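Local coordinates for protein phosphodiesterase (Trypanosoma brucei brucei, PDB 5H2Q) that belongs to the phosphodiesterase family of the HD clan, with an all-helical fold that holds a zinc and a magnesium ion, at residues 18-23 with 51-56; 102-107 with 120-125. All blocks are in the same frame, centred on the assembly; numbering follows the deposited sequence.

Overall arrangement
The two contacts belong to one all-helical chain but lie at different depths. Contact 1 is at the surface, its centre about 19 Å from the centre of the chain; contact 2 is buried, about 10 Å from it, and the two centres are about 16 Å apart. Contact 1 sets a loop against helix 43-58 through an arginine, a glutamate, a phenylalanine, a backbone oxygen and a water, whereas contact 2 joins the consecutive helices 90-105 and 115-127 by leucines alone. They share no helix, yet helix 43-58 leads inward from one to the other: Leu54 of its 51-56 segment packs on Tyr101 of helix 90-105, on which Leu122 of contact 2 also rests.

Contact 1 (18-23 with 51-56); sequences RIEFPN and AYRLLL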
loop_
_atom_site.group_PDB
_atom_site.type_symbol
_atom_site.label_atom_id
_atom_site.label_comp_id
_atom_site.label_asym_id
_atom_site.label_seq_id
_atom_site.Cartn_x
_atom_site.Cartn_y
_atom_site.Cartn_z
ATOM N N ARG A 18 19.383 3.624 -14.658
ATOM C CA ARG A 18 19.354 3.780 -16.105
ATOM C C ARG A 18 17.952 3.732 -16.725
ATOM O O ARG A 18 17.853 3.993 -17.924
ATOM C CB ARG A 18 20.295 2.732 -16.739
ATOM C CG ARG A 18 21.638 3.313 -17.232
ATOM C CD ARG A 18 22.498 3.961 -16.156
ATOM N NE ARG A 18 23.852 4.257 -16.634
ATOM C CZ ARG A 18 24.883 3.418 -16.550
ATOM N NH1 ARG A 18 24.726 2.212 -16.012
ATOM N NH2 ARG A 18 26.075 3.776 -17.006
ATOM N N ILE A 19 16.868 3.489 -15.934
ATOM C CA ILE A 19 15.523 3.409 -16.530
ATOM C C ILE A 19 14.743 4.736 -16.446
ATOM O O ILE A 19 14.547 5.285 -15.362
ATOM C CB ILE A 19 14.727 2.215 -15.926
ATOM C CG1 ILE A 19 15.484 0.871 -16.096
ATOM C CG2 ILE A 19 13.273 2.144 -16.465
ATOM C CD1 ILE A 19 14.917 -0.255 -15.262
ATOM N N GLU A 20 14.238 5.214 -17.587
ATOM C CA GLU A 20 13.470 6.460 -17.617
ATOM C C GLU A 20 12.120 6.263 -18.305
ATOM O O GLU A 20 11.955 5.277 -19.036
ATOM C CB GLU A 20 14.297 7.606 -18.237
ATOM C CG GLU A 20 15.280 8.214 -17.250
ATOM C CD GLU A 20 16.061 9.410 -17.759
ATOM O OE1 GLU A 20 15.486 10.522 -17.796
ATOM O OE2 GLU A 20 17.263 9.248 -18.068
ATOM N N PHE A 21 11.165 7.199 -18.089
ATOM C CA PHE A 21 9.809 7.070 -18.627
ATOM C C PHE A 21 9.365 8.343 -19.348
ATOM O O PHE A 21 8.351 8.912 -18.968
ATOM C CB PHE A 21 8.809 6.718 -17.507
ATOM C CG PHE A 21 9.245 5.537 -16.671
ATOM C CD1 PHE A 21 9.084 4.239 -17.134
ATOM C CD2 PHE A 21 9.794 5.724 -15.401
ATOM C CE1 PHE A 21 9.514 3.148 -16.369
ATOM C CE2 PHE A 21 10.242 4.630 -14.650
ATOM C CZ PHE A 21 10.107 3.354 -15.145
ATOM N N PRO A 22 10.077 8.800 -20.392
ATOM C CA PRO A 22 9.651 10.047 -21.072
ATOM C C PRO A 22 8.303 9.979 -21.785
ATOM O O PRO A 22 7.636 11.006 -21.890
ATOM C CB PRO A 22 10.798 10.333 -22.041
ATOM C CG PRO A 22 11.469 9.022 -22.235
ATOM C CD PRO A 22 11.319 8.255 -20.983
ATOM N N ASN A 23 7.863 8.782 -22.223
ATOM C CA ASN A 23 6.593 8.654 -22.959
ATOM C C ASN A 23 5.457 7.973 -22.207
ATOM O O ASN A 23 4.383 7.764 -22.774
ATOM C CB ASN A 23 6.845 7.933 -24.297
ATOM C CG ASN A 23 7.615 8.764 -25.294
ATOM O OD1 ASN A 23 8.418 9.648 -24.941
ATOM N ND2 ASN A 23 7.416 8.454 -26.566
ATOM N N ALA A 51 9.103 3.833 -8.725
ATOM C CA ALA A 51 9.082 4.488 -7.429
ATOM C C ALA A 51 10.195 5.556 -7.335
ATOM O O ALA A 51 9.958 6.663 -6.881
ATOM C CB ALA A 51 9.252 3.448 -6.338
ATOM N N TYR A 52 11.384 5.235 -7.857
ATOM C CA TYR A 52 12.535 6.148 -7.816
ATOM C C TYR A 52 12.261 7.432 -8.601
ATOM O O TYR A 52 12.396 8.512 -8.042
ATOM C CB TYR A 52 13.772 5.412 -8.362
ATOM C CG TYR A 52 15.059 6.211 -8.351
ATOM C CD1 TYR A 52 15.650 6.599 -7.151
ATOM C CD2 TYR A 52 15.757 6.454 -9.531
ATOM C CE1 TYR A 52 16.847 7.308 -7.131
ATOM C CE2 TYR A 52 16.955 7.169 -9.526
ATOM C CZ TYR A 52 17.504 7.576 -8.321
ATOM O OH TYR A 52 18.678 8.285 -8.309
ATOM N N ARG A 53 11.843 7.307 -9.874
ATOM C CA ARG A 53 11.560 8.462 -10.715
ATOM C C ARG A 53 10.338 9.232 -10.268
ATOM O O ARG A 53 10.330 10.461 -10.370
ATOM C CB ARG A 53 11.481 8.055 -12.194
ATOM C CG ARG A 53 12.780 7.506 -12.754
ATOM C CD ARG A 53 13.916 8.508 -12.610
ATOM N NE ARG A 53 15.214 7.955 -12.995
ATOM C CZ ARG A 53 16.351 8.647 -12.994
ATOM N NH1 ARG A 53 17.485 8.073 -13.376
ATOM N NH2 ARG A 53 16.362 9.921 -12.619
ATOM N N LEU A 54 9.316 8.540 -9.751
ATOM C CA LEU A 54 8.135 9.244 -9.239
ATOM C C LEU A 54 8.539 10.169 -8.085
ATOM O O LEU A 54 8.206 11.354 -8.084
ATOM C CB LEU A 54 7.097 8.236 -8.747
ATOM C CG LEU A 54 5.800 8.807 -8.188
ATOM C CD1 LEU A 54 4.945 9.467 -9.313
ATOM C CD2 LEU A 54 5.020 7.733 -7.485
ATOM N N LEU A 55 9.296 9.623 -7.130
ATOM C CA LEU A 55 9.712 10.382 -5.956
ATOM C C LEU A 55 10.746 11.467 -6.298
ATOM O O LEU A 55 10.575 12.608 -5.889
ATOM C CB LEU A 55 10.174 9.433 -4.847
ATOM C CG LEU A 55 9.072 8.795 -3.962
ATOM C CD1 LEU A 55 7.884 8.250 -4.770
ATOM C CD2 LEU A 55 9.644 7.703 -3.078
ATOM N N LEU A 56 11.779 11.150 -7.088
ATOM C CA LEU A 56 12.745 12.225 -7.427
ATOM C C LEU A 56 12.054 13.325 -8.249
ATOM O O LEU A 56 12.356 14.511 -8.078
ATOM C CB LEU A 56 13.932 11.673 -8.246
ATOM C CG LEU A 56 15.074 11.018 -7.519
ATOM C CD1 LEU A 56 16.241 10.808 -8.482
ATOM C CD2 LEU A 56 15.543 11.821 -6.291
HETATM O O HOH W 1 15.312 5.104 -12.868
#
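The guanidinium of Arg53 is overlapped on one face by the methylene chain of Glu20, whose CG lies 4.1 Å above the guanidinium plane, offset toward its rim. This is loop-on-helix packing at the surface of the all-helical phosphodiesterase fold: residues 18-23, in the connection between helices 10-17 and 33-38, run past helix 43-58. On the opposite face Tyr52, the preceding residue of the helix, brings its CE2 over the centre of the guanidinium, 3.8 Å above its plane, so the flat group is sandwiched between aliphatic and aromatic carbon. Arg53 gets there by a bend at chi2 (-58°), and its NH1 is hydrogen-bonded to Leu17 O just before the loop segment. The carboxylate of Glu20 makes no salt bridge with Arg53, OE2 staying 4.8 Å from NH1, although the opposite charges probably attract weakly. Beside the aliphatic part of Arg53, Phe21 CE2 comes to 4.3 Å from CG, while the Phe21 ring also packs on Ala49 and Ile50 of the helix. Arg53 NE approaches Ile19 O without bonding to it directly; a water accepts from Arg53 NE at 2.9 Å and lies 2.6 Å from Ile19 O, to which it can donate.

Contact 2 (102-107 with 120-125); sequences TFLYRG and VLLITA
Leu104 pushes its forked end between Leu121 and Leu122, one methyl to each. CD2 meets Leu121 CD1 at 4.3 Å, and CD1 meets Leu122 CD2 at the same 4.3 Å. With CG beside the backbone N (chi1 -67°) and CD1 anti to CA (chi2 171°), the two methyls of Leu104 diverge toward the neighbouring helix; the nearest CA atoms, those of Leu104 and Leu121, are 9.7 Å apart. Leu237 of helix 227-242 touches both Leu104 and Leu121, closing the packing from a third helix. This is leucine packing between consecutive helices, 90-105 and 115-127, within the all-helical core of the phosphodiesterase family. The side chain of Leu121 is about 12 Å from the bound zinc, and helix 115-127 runs on toward zinc ligands His128 and Asp129; Ala125 O is hydrogen-bonded to His128 ND1. The other side of the contact is looser. There Tyr105, partly exposed, approaches the second helix no closer than 4.7 Å, from CE2 to Leu122 CD1, and Leu104 CB sits 3.6 Å above the plane of the Tyr105 ring, offset toward the rim. Beyond the helix end, exposed Arg106 turns to the loop ahead of helix 33-38, where NH2 is hydrogen-bonded to Thr27 OG1.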
loop_
_atom_site.group_PDB
_atom_site.type_symbol
_atom_site.label_atom_id
_atom_site.label_comp_id
_atom_site.label_asym_id
_atom_site.label_seq_id
_atom_site.Cartn_x
_atom_site.Cartn_y
_atom_site.Cartn_z
ATOM N N THR A 102 -1.242 9.794 -6.760
ATOM C CA THR A 102 -2.388 10.362 -7.485
ATOM C C THR A 102 -3.412 10.951 -6.553
ATOM O O THR A 102 -4.018 11.964 -6.920
ATOM C CB THR A 102 -3.038 9.393 -8.471
ATOM O OG1 THR A 102 -3.744 8.389 -7.749
ATOM C CG2 THR A 102 -2.037 8.766 -9.472
ATOM N N PHE A 103 -3.658 10.313 -5.387
ATOM C CA PHE A 103 -4.637 10.869 -4.432
ATOM C C PHE A 103 -4.157 12.201 -3.938
ATOM O O PHE A 103 -4.932 13.131 -3.855
ATOM C CB PHE A 103 -4.882 9.934 -3.251
ATOM C CG PHE A 103 -5.478 8.586 -3.588
ATOM C CD1 PHE A 103 -6.149 8.378 -4.797
ATOM C CD2 PHE A 103 -5.383 7.525 -2.693
ATOM C CE1 PHE A 103 -6.726 7.131 -5.096
ATOM C CE2 PHE A 103 -5.960 6.284 -2.995
ATOM C CZ PHE A 103 -6.610 6.093 -4.196
ATOM N N LEU A 104 -2.849 12.312 -3.643
ATOM C CA LEU A 104 -2.296 13.574 -3.172
ATOM C C LEU A 104 -2.304 14.663 -4.219
ATOM O O LEU A 104 -2.747 15.766 -3.900
ATOM C CB LEU A 104 -0.836 13.364 -2.672
ATOM C CG LEU A 104 -0.659 12.509 -1.421
ATOM C CD1 LEU A 104 0.828 12.187 -1.172
ATOM C CD2 LEU A 104 -1.268 13.199 -0.202
ATOM N N TYR A 105 -1.817 14.384 -5.445
ATOM C CA TYR A 105 -1.554 15.448 -6.439
ATOM C C TYR A 105 -2.504 15.537 -7.633
ATOM O O TYR A 105 -2.390 16.485 -8.426
ATOM C CB TYR A 105 -0.098 15.355 -6.902
ATOM C CG TYR A 105 0.851 15.515 -5.724
ATOM C CD1 TYR A 105 0.953 16.729 -5.040
ATOM C CD2 TYR A 105 1.543 14.425 -5.213
ATOM C CE1 TYR A 105 1.766 16.861 -3.914
ATOM C CE2 TYR A 105 2.365 14.545 -4.089
ATOM C CZ TYR A 105 2.480 15.769 -3.448
ATOM O OH TYR A 105 3.299 15.894 -2.356
ATOM N N ARG A 106 -3.443 14.588 -7.764
ATOM C CA ARG A 106 -4.485 14.640 -8.783
ATOM C C ARG A 106 -5.803 14.824 -8.010
ATOM O O ARG A 106 -6.693 15.511 -8.496
ATOM C CB ARG A 106 -4.526 13.379 -9.665
ATOM C CG ARG A 106 -3.224 13.060 -10.399
ATOM C CD ARG A 106 -2.980 14.009 -11.545
ATOM N NE ARG A 106 -1.915 13.530 -12.423
ATOM C CZ ARG A 106 -1.633 14.063 -13.603
ATOM N NH1 ARG A 106 -2.341 15.088 -14.063
ATOM N NH2 ARG A 106 -0.641 13.572 -14.338
ATOM N N GLY A 107 -5.906 14.211 -6.823
ATOM C CA GLY A 107 -7.060 14.325 -5.929
ATOM C C GLY A 107 -7.039 15.505 -4.980
ATOM O O GLY A 107 -7.977 15.677 -4.197
ATOM N N VAL A 120 6.520 11.414 3.747
ATOM C CA VAL A 120 6.406 10.275 4.651
ATOM C C VAL A 120 5.421 9.238 4.110
ATOM O O VAL A 120 5.720 8.046 4.129
ATOM C CB VAL A 120 6.046 10.735 6.099
ATOM C CG1 VAL A 120 5.673 9.541 6.993
ATOM C CG2 VAL A 120 7.194 11.558 6.710
ATOM N N LEU A 121 4.243 9.674 3.632
ATOM C CA LEU A 121 3.237 8.727 3.108
ATOM C C LEU A 121 3.754 7.902 1.921
ATOM O O LEU A 121 3.554 6.684 1.859
ATOM C CB LEU A 121 2.029 9.519 2.607
ATOM C CG LEU A 121 0.732 9.526 3.361
ATOM C CD1 LEU A 121 -0.370 9.955 2.402
ATOM C CD2 LEU A 121 0.363 8.142 3.922
ATOM N N LEU A 122 4.445 8.565 0.978
ATOM C CA LEU A 122 4.963 7.874 -0.210
ATOM C C LEU A 122 6.035 6.866 0.168
ATOM O O LEU A 122 6.043 5.740 -0.340
ATOM C CB LEU A 122 5.466 8.897 -1.223
ATOM C CG LEU A 122 4.362 9.823 -1.772
ATOM C CD1 LEU A 122 4.959 10.930 -2.596
ATOM C CD2 LEU A 122 3.328 9.035 -2.599
ATOM N N ILE A 123 6.884 7.236 1.143
ATOM C CA ILE A 123 7.896 6.325 1.682
ATOM C C ILE A 123 7.202 5.151 2.366
ATOM O O ILE A 123 7.554 4.002 2.131
ATOM C CB ILE A 123 8.836 7.072 2.664
ATOM C CG1 ILE A 123 9.792 8.069 1.906
ATOM C CG2 ILE A 123 9.590 6.067 3.553
ATOM C CD1 ILE A 123 10.651 7.435 0.743
ATOM N N THR A 124 6.183 5.439 3.214
ATOM C CA THR A 124 5.432 4.417 3.957
ATOM C C THR A 124 4.772 3.386 3.045
ATOM O O THR A 124 4.783 2.190 3.353
ATOM C CB THR A 124 4.431 5.088 4.906
ATOM O OG1 THR A 124 5.161 5.922 5.815
ATOM C CG2 THR A 124 3.654 4.061 5.727
ATOM N N ALA A 125 4.271 3.833 1.885
ATOM C CA ALA A 125 3.657 2.927 0.921
ATOM C C ALA A 125 4.656 1.824 0.552
ATOM O O ALA A 125 4.252 0.684 0.414
ATOM C CB ALA A 125 3.234 3.681 -0.326
#